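Local coordinates for protein VP5 (PDB 6QGI) that is the envelope protein of a haloarchaeal pleomorphic virus and probably drives fusion of the viral envelope with the host cell membrane, at residues Lys49-Thr54 with Asn118-Glu123; Ala77-Ile82 with Glu477-Leu482; Ile137-Val142 with Ile153-Ala158. All coordinates share one frame; numbering follows the deposited sequence.

Contact 1 of 3, residues Lys49-Thr54 with Asn118-Glu123; sequences KTRKST and NESVAE
R51 and E123 reach toward each other from two almost antiparallel helices and close a two-pronged salt bridge. The axes of the two segments come no closer than 11.1 Å, a gap that a long arginine suits. CB of R51 lies 3.5 Å from E123 OE2. The next carbon, CG, stands anti to the backbone N (chi1 -174°) and runs between that oxygen and the hydroxyl of S120. The bend at chi2 carries CD along S120, 3.4 Å from its OG, and a second bend at chi3 turns NE toward E123; the small serine lets the aliphatic shaft pass close to the helix, and its hydroxyl is itself bonded to the T116 carbonyl. At NE the chain meets its main partner: NE donates to E123 OE2 over 2.8 Å, nearly straight at 173°. NH2 donates to E123 OE1 over 3.0 Å, so the guanidinium is gripped side-on, one nitrogen to each oxygen. Both oxygens lie near the guanidinium plane, yet they are approached from above the carboxylate plane, the two flat groups being 59° apart. E123 can make this reach because its chain is extended beyond CG. E119 lays CB over one face of the guanidinium, and its CG comes within 4.1 Å of NH2; its carboxylate turns elsewhere, to the backbone N of S28. NH1 bonds to the carbonyl of V26, while E123 OE1 also accepts from the N of D29. Two separate bonds fix the rotation of the arginine head, and the additional partners would help offset the cost of burying both charges. This is a bidentate interhelical salt bridge in an antiparallel helix pair, joining helices 37-60 and 91-133 in the N-terminal envelope-protein region and tying in the chain around V26, S28 and D29.

Contact 2 of 3, residues Ala77-Ile82 with Glu477-Leu482; sequences AKIAAI and EEWDQL
W479 spans the gap between two helical segments whose axes approach no closer than 13.4 Å, and its indole is met by K78, I79 and I82. The tight part lies at the benzo end of the ring. CB of K78 sits at the ring edge, in its plane, 3.5 Å from CZ2. I79 brings CG1 to 3.9 Å from CH2 and leans CD1 toward CZ3. On the pyrrole side CD1 of I82 comes to 3.7 Å from NE1. Tryptophan's long, broad ring suits the gap, reaching three residues of the facing helix, and isoleucines offer branched, apolar surfaces to receive it. With CG beside its backbone N (chi1 -79°), the indole extends from helix 476-496 toward helix 66-86. The two segments run at 134° to each other and belong to distant parts of the chain: the contact docks the last modelled helix on the helical N-terminal region, whose helix 66-86 is backed by helices 91-133 and 225-253. The polar ends are settled outside the two segments. NE1 of W479 bonds to the carbonyl of Y473, whose ring also meets the indole edge to face. K78 runs extended past the ring, CD 4.0 Å from CZ2, and delivers NZ to T469, N472 and H468, so its methylenes serve the apolar contact and its charge serves the loop that leads into helix 476-496. The looser side belongs to E477, D480 and Q481, solvent-exposed residues that take no part in the contact and whose polar side chains suit the outer surface of helix 476-496.

Contact 3 of 3, residues Ile137-Val142 with Ile153-Ala158; sequences IGKGDV and IEDLLA
The carboxylate of D155 is the flat group here, and the ammonium of K139 approaches it from above its plane, 42° out of it. The bond from K139 NZ to D155 OD1 is 2.9 Å long and forms a salt bridge; OD2 stands farther from the same nitrogen, at 3.6 Å, so the grip is one-sided. OD1 also receives a weak bond from the backbone N of L156, which ties the carboxylate back to its own strand. A second flat group, the peptide of L156, shares the lysine: NZ donates to L156 O over 2.8 Å, with a C=O...donor angle of 146° and the donor tilted 34° from the carbonyl plane. One ammonium thus joins a side chain and the backbone of the next residue. K139 can do this because its chain is stretched beyond CG, with CG itself beside the backbone N, and meets the aspartate at about a right angle. Its CD passes 3.4 Å from D155 OD1, and CD2 of L157 comes to 3.3 Å from NZ. Along the way the shaft rests on L128 and V132 of helix 91-133 and on M145, a neighbourhood that favours lysine's long hydrocarbon chain as well as its charged tip. The turn holding K139 is braced by D141, whose OD2 accepts the N-H of G138 through its anti lone pair. Strand 155-159 pairs with strand 176-186 through D155 and L157; by gripping it, K139 links the loop after helix 91-133 to this small antiparallel sheet. With one anionic and one neutral acceptor, the ammonium is probably kept charged, and the two bonds together fix the end of an otherwise flexible side chain.

In the fold
Contacts 1 and 3 are neighbours, their centres about 17 Å apart, and both use helix 91-133: contact 1 directly, contact 3 through the loop that follows it. The same long helix also packs behind segment 77-82 of contact 2. Contacts 1 and 3 touch where V121 O packs against A158 CB. Contact 2 lies far off, its centre about 38 Å from that of contact 1 and 54 Å from that of contact 3, across the chain's centre from the latter. Contact 1 is buried and closest to the middle of the chain; contact 2 is buried though peripheral, contact 3 only partly buried. Chemistry differs accordingly: charged pairs in contacts 1 and 3, apolar packing without cross-segment hydrogen bonds in contact 2.

Contact 1 of 3, residues Lys49-Thr54 with Asn118-Glu123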
# COMPACT_ATOMS: atom_id res chain seq x y z
N LYS A 49 9.44 -11.43 -3.42
CA LYS A 49 8.96 -10.99 -2.10
C LYS A 49 8.82 -9.48 -2.07
O LYS A 49 7.84 -8.97 -1.53
CB LYS A 49 9.91 -11.46 -0.98
CG LYS A 49 9.37 -11.30 0.43
CD LYS A 49 10.42 -11.63 1.46
CE LYS A 49 9.82 -11.82 2.83
NZ LYS A 49 10.31 -13.07 3.47
N THR A 50 9.81 -8.77 -2.65
CA THR A 50 9.83 -7.31 -2.73
C THR A 50 8.77 -6.85 -3.72
O THR A 50 8.08 -5.87 -3.43
CB THR A 50 11.23 -6.81 -3.08
OG1 THR A 50 12.17 -7.42 -2.20
CG2 THR A 50 11.36 -5.29 -2.98
N ARG A 51 8.61 -7.56 -4.86
CA ARG A 51 7.59 -7.22 -5.86
C ARG A 51 6.20 -7.37 -5.26
O ARG A 51 5.37 -6.48 -5.46
CB ARG A 51 7.73 -8.06 -7.14
CG ARG A 51 6.79 -7.66 -8.29
CD ARG A 51 6.89 -6.19 -8.70
NE ARG A 51 8.21 -5.86 -9.23
CZ ARG A 51 8.62 -4.64 -9.54
NH1 ARG A 51 7.82 -3.60 -9.37
NH2 ARG A 51 9.85 -4.44 -10.01
N LYS A 52 5.94 -8.48 -4.53
CA LYS A 52 4.66 -8.76 -3.87
C LYS A 52 4.34 -7.68 -2.84
O LYS A 52 3.20 -7.27 -2.73
CB LYS A 52 4.69 -10.14 -3.20
CG LYS A 52 3.33 -10.63 -2.72
CD LYS A 52 3.47 -11.42 -1.43
CE LYS A 52 2.15 -11.98 -0.95
NZ LYS A 52 1.23 -10.92 -0.44
N SER A 53 5.37 -7.23 -2.10
CA SER A 53 5.24 -6.20 -1.08
C SER A 53 4.93 -4.83 -1.71
O SER A 53 4.00 -4.19 -1.24
CB SER A 53 6.50 -6.11 -0.22
OG SER A 53 6.22 -5.36 0.95
N THR A 54 5.66 -4.41 -2.77
CA THR A 54 5.42 -3.12 -3.44
C THR A 54 4.09 -3.12 -4.21
O THR A 54 3.46 -2.07 -4.31
CB THR A 54 6.59 -2.71 -4.36
OG1 THR A 54 6.76 -3.67 -5.41
CG2 THR A 54 7.91 -2.51 -3.61
N ASN A 118 2.64 -4.56 -15.39
CA ASN A 118 3.60 -4.67 -16.49
C ASN A 118 5.04 -4.80 -15.98
O ASN A 118 5.76 -5.68 -16.45
CB ASN A 118 3.47 -3.49 -17.45
CG ASN A 118 2.23 -3.57 -18.31
OD1 ASN A 118 1.50 -4.56 -18.28
ND2 ASN A 118 1.97 -2.52 -19.07
N GLU A 119 5.42 -3.98 -14.98
CA GLU A 119 6.76 -4.03 -14.37
C GLU A 119 6.99 -5.36 -13.66
O GLU A 119 8.13 -5.84 -13.65
CB GLU A 119 6.98 -2.87 -13.38
CG GLU A 119 8.42 -2.40 -13.32
CD GLU A 119 9.07 -1.97 -14.63
OE1 GLU A 119 8.36 -1.39 -15.49
OE2 GLU A 119 10.28 -2.22 -14.80
N SER A 120 5.93 -5.97 -13.11
CA SER A 120 6.00 -7.27 -12.45
C SER A 120 6.23 -8.40 -13.47
O SER A 120 7.06 -9.27 -13.23
CB SER A 120 4.73 -7.53 -11.64
OG SER A 120 4.30 -6.43 -10.86
N VAL A 121 5.49 -8.37 -14.61
CA VAL A 121 5.58 -9.37 -15.69
C VAL A 121 6.95 -9.24 -16.38
O VAL A 121 7.59 -10.26 -16.65
CB VAL A 121 4.39 -9.28 -16.70
CG1 VAL A 121 4.54 -10.30 -17.83
CG2 VAL A 121 3.06 -9.48 -15.99
N ALA A 122 7.41 -7.98 -16.65
CA ALA A 122 8.71 -7.69 -17.26
C ALA A 122 9.86 -8.24 -16.41
O ALA A 122 10.78 -8.87 -16.95
CB ALA A 122 8.87 -6.19 -17.45
N GLU A 123 9.78 -8.03 -15.08
CA GLU A 123 10.74 -8.51 -14.09
C GLU A 123 10.72 -10.03 -14.04
O GLU A 123 11.78 -10.65 -13.92
CB GLU A 123 10.40 -7.92 -12.72
CG GLU A 123 11.45 -8.13 -11.65
CD GLU A 123 11.00 -7.59 -10.31
OE1 GLU A 123 11.72 -6.74 -9.74
OE2 GLU A 123 9.92 -8.01 -9.83

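Contact 2 of 3, residues Ala77-Ile82 with Glu477-Leu482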
# COMPACT_ATOMS: atom_id res chain seq x y z
N ALA A 77 -14.98 16.35 -12.80
CA ALA A 77 -16.05 16.30 -13.79
C ALA A 77 -17.06 17.41 -13.56
O ALA A 77 -17.42 18.11 -14.51
CB ALA A 77 -16.73 14.95 -13.75
N LYS A 78 -17.50 17.60 -12.29
CA LYS A 78 -18.47 18.64 -11.92
C LYS A 78 -17.88 20.04 -12.11
O LYS A 78 -18.58 20.88 -12.67
CB LYS A 78 -18.97 18.46 -10.48
CG LYS A 78 -19.97 17.31 -10.35
CD LYS A 78 -20.47 17.11 -8.93
CE LYS A 78 -21.26 15.83 -8.85
NZ LYS A 78 -21.77 15.60 -7.48
N ILE A 79 -16.60 20.27 -11.72
CA ILE A 79 -15.92 21.57 -11.87
C ILE A 79 -15.89 21.97 -13.36
O ILE A 79 -16.34 23.07 -13.68
CB ILE A 79 -14.50 21.59 -11.22
CG1 ILE A 79 -14.64 21.65 -9.68
CG2 ILE A 79 -13.65 22.77 -11.72
CD1 ILE A 79 -13.44 21.21 -8.93
N ALA A 80 -15.44 21.05 -14.24
CA ALA A 80 -15.38 21.27 -15.70
C ALA A 80 -16.78 21.51 -16.29
O ALA A 80 -16.92 22.33 -17.19
CB ALA A 80 -14.73 20.09 -16.38
N ALA A 81 -17.80 20.81 -15.76
CA ALA A 81 -19.19 20.97 -16.18
C ALA A 81 -19.72 22.35 -15.75
O ALA A 81 -20.46 22.96 -16.51
CB ALA A 81 -20.06 19.86 -15.60
N ILE A 82 -19.30 22.84 -14.56
CA ILE A 82 -19.72 24.14 -14.01
C ILE A 82 -19.07 25.27 -14.84
O ILE A 82 -19.73 26.28 -15.09
CB ILE A 82 -19.43 24.27 -12.47
CG1 ILE A 82 -20.35 23.32 -11.66
CG2 ILE A 82 -19.60 25.72 -11.97
CD1 ILE A 82 -19.81 22.89 -10.26
N GLU A 477 -22.23 26.51 -1.04
CA GLU A 477 -21.97 26.10 0.34
C GLU A 477 -21.29 24.72 0.36
O GLU A 477 -20.24 24.57 1.00
CB GLU A 477 -23.28 26.08 1.15
CG GLU A 477 -23.09 25.89 2.64
CD GLU A 477 -24.35 25.78 3.49
OE1 GLU A 477 -25.46 25.65 2.92
OE2 GLU A 477 -24.22 25.83 4.74
N GLU A 478 -21.85 23.74 -0.39
CA GLU A 478 -21.35 22.37 -0.54
C GLU A 478 -19.90 22.35 -1.03
O GLU A 478 -19.08 21.64 -0.44
CB GLU A 478 -22.23 21.58 -1.53
CG GLU A 478 -23.56 21.13 -0.96
CD GLU A 478 -24.43 20.40 -1.97
OE1 GLU A 478 -24.32 19.15 -2.04
OE2 GLU A 478 -25.20 21.06 -2.69
N TRP A 479 -19.59 23.13 -2.08
CA TRP A 479 -18.27 23.24 -2.69
C TRP A 479 -17.26 23.96 -1.79
O TRP A 479 -16.09 23.57 -1.77
CB TRP A 479 -18.36 23.94 -4.04
CG TRP A 479 -18.84 23.04 -5.13
CD1 TRP A 479 -20.07 23.04 -5.71
CD2 TRP A 479 -18.10 21.98 -5.75
NE1 TRP A 479 -20.14 22.07 -6.68
CE2 TRP A 479 -18.95 21.39 -6.72
CE3 TRP A 479 -16.80 21.46 -5.58
CZ2 TRP A 479 -18.53 20.33 -7.53
CZ3 TRP A 479 -16.39 20.41 -6.39
CH2 TRP A 479 -17.24 19.86 -7.35
N ASP A 480 -17.71 25.01 -1.06
CA ASP A 480 -16.89 25.78 -0.12
C ASP A 480 -16.51 24.91 1.09
O ASP A 480 -15.38 24.98 1.58
CB ASP A 480 -17.63 27.06 0.33
CG ASP A 480 -17.82 28.15 -0.73
OD1 ASP A 480 -17.20 28.04 -1.82
OD2 ASP A 480 -18.57 29.11 -0.46
N GLN A 481 -17.47 24.06 1.54
CA GLN A 481 -17.30 23.12 2.65
C GLN A 481 -16.29 22.03 2.28
O GLN A 481 -15.47 21.67 3.13
CB GLN A 481 -18.64 22.50 3.05
CG GLN A 481 -18.71 22.11 4.53
CD GLN A 481 -19.91 21.26 4.89
OE1 GLN A 481 -20.67 20.79 4.04
NE2 GLN A 481 -20.09 21.04 6.19
N LEU A 482 -16.34 21.53 1.02
CA LEU A 482 -15.40 20.53 0.50
C LEU A 482 -13.98 21.08 0.61
O LEU A 482 -13.11 20.43 1.20
CB LEU A 482 -15.75 20.16 -0.97
CG LEU A 482 -14.90 19.06 -1.65
CD1 LEU A 482 -15.76 18.16 -2.52
CD2 LEU A 482 -13.79 19.65 -2.50

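Contact 3 of 3, residues Ile137-Val142 with Ile153-Ala158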
# COMPACT_ATOMS: atom_id res chain seq x y z
N ILE A 137 20.35 -24.69 -12.78
CA ILE A 137 18.97 -24.51 -12.34
C ILE A 137 17.99 -24.37 -13.51
O ILE A 137 18.32 -23.78 -14.54
CB ILE A 137 18.93 -23.27 -11.39
CG1 ILE A 137 19.66 -23.58 -10.08
CG2 ILE A 137 17.52 -22.73 -11.11
CD1 ILE A 137 19.95 -22.42 -9.35
N GLY A 138 16.79 -24.91 -13.29
CA GLY A 138 15.63 -24.82 -14.17
C GLY A 138 14.49 -24.16 -13.43
O GLY A 138 14.60 -23.90 -12.22
N LYS A 139 13.39 -23.85 -14.13
CA LYS A 139 12.22 -23.17 -13.56
C LYS A 139 11.62 -23.92 -12.36
O LYS A 139 11.21 -23.27 -11.40
CB LYS A 139 11.15 -22.93 -14.63
CG LYS A 139 11.54 -21.86 -15.64
CD LYS A 139 10.45 -21.60 -16.66
CE LYS A 139 10.93 -20.70 -17.75
NZ LYS A 139 9.97 -20.62 -18.87
N GLY A 140 11.65 -25.25 -12.40
CA GLY A 140 11.12 -26.11 -11.34
C GLY A 140 11.88 -26.10 -10.03
O GLY A 140 11.37 -26.60 -9.02
N ASP A 141 13.10 -25.53 -10.01
CA ASP A 141 13.94 -25.44 -8.82
C ASP A 141 13.64 -24.16 -8.01
O ASP A 141 14.01 -24.08 -6.84
CB ASP A 141 15.43 -25.48 -9.20
CG ASP A 141 15.85 -26.76 -9.91
OD1 ASP A 141 15.72 -27.85 -9.31
OD2 ASP A 141 16.31 -26.66 -11.07
N VAL A 142 12.97 -23.17 -8.65
CA VAL A 142 12.62 -21.91 -7.99
C VAL A 142 11.09 -21.70 -7.95
O VAL A 142 10.60 -21.03 -7.04
CB VAL A 142 13.36 -20.67 -8.60
CG1 VAL A 142 14.86 -20.74 -8.33
CG2 VAL A 142 13.10 -20.52 -10.10
N ILE A 153 2.91 -28.23 -14.74
CA ILE A 153 2.57 -27.43 -15.92
C ILE A 153 3.69 -27.61 -16.96
O ILE A 153 4.83 -27.90 -16.58
CB ILE A 153 2.30 -25.94 -15.57
CG1 ILE A 153 3.54 -25.24 -14.95
CG2 ILE A 153 1.06 -25.80 -14.67
CD1 ILE A 153 3.60 -23.76 -15.11
N GLU A 154 3.36 -27.48 -18.26
CA GLU A 154 4.35 -27.67 -19.34
C GLU A 154 5.45 -26.59 -19.29
O GLU A 154 6.62 -26.91 -19.47
CB GLU A 154 3.70 -27.71 -20.72
CG GLU A 154 2.94 -29.00 -20.99
CD GLU A 154 3.13 -29.60 -22.37
OE1 GLU A 154 3.45 -28.85 -23.32
OE2 GLU A 154 2.94 -30.83 -22.50
N ASP A 155 5.06 -25.33 -19.02
CA ASP A 155 5.96 -24.18 -18.88
C ASP A 155 5.24 -22.98 -18.25
O ASP A 155 4.02 -22.85 -18.34
CB ASP A 155 6.58 -23.76 -20.23
CG ASP A 155 8.01 -23.25 -20.17
OD1 ASP A 155 8.58 -23.19 -19.06
OD2 ASP A 155 8.57 -22.92 -21.24
N LEU A 156 6.03 -22.12 -17.59
CA LEU A 156 5.61 -20.86 -16.98
C LEU A 156 6.35 -19.76 -17.73
O LEU A 156 7.58 -19.73 -17.70
CB LEU A 156 5.89 -20.85 -15.46
CG LEU A 156 5.78 -19.52 -14.71
CD1 LEU A 156 4.33 -19.03 -14.63
CD2 LEU A 156 6.36 -19.64 -13.32
N LEU A 157 5.60 -18.93 -18.47
CA LEU A 157 6.18 -17.86 -19.29
C LEU A 157 5.59 -16.49 -18.96
O LEU A 157 4.50 -16.38 -18.39
CB LEU A 157 5.98 -18.18 -20.78
CG LEU A 157 6.64 -19.47 -21.31
CD1 LEU A 157 6.13 -19.84 -22.67
CD2 LEU A 157 8.17 -19.38 -21.31
N ALA A 158 6.35 -15.43 -19.27
CA ALA A 158 5.95 -14.05 -19.05
C ALA A 158 6.14 -13.26 -20.33
O ALA A 158 7.24 -13.25 -20.90
CB ALA A 158 6.74 -13.44 -17.91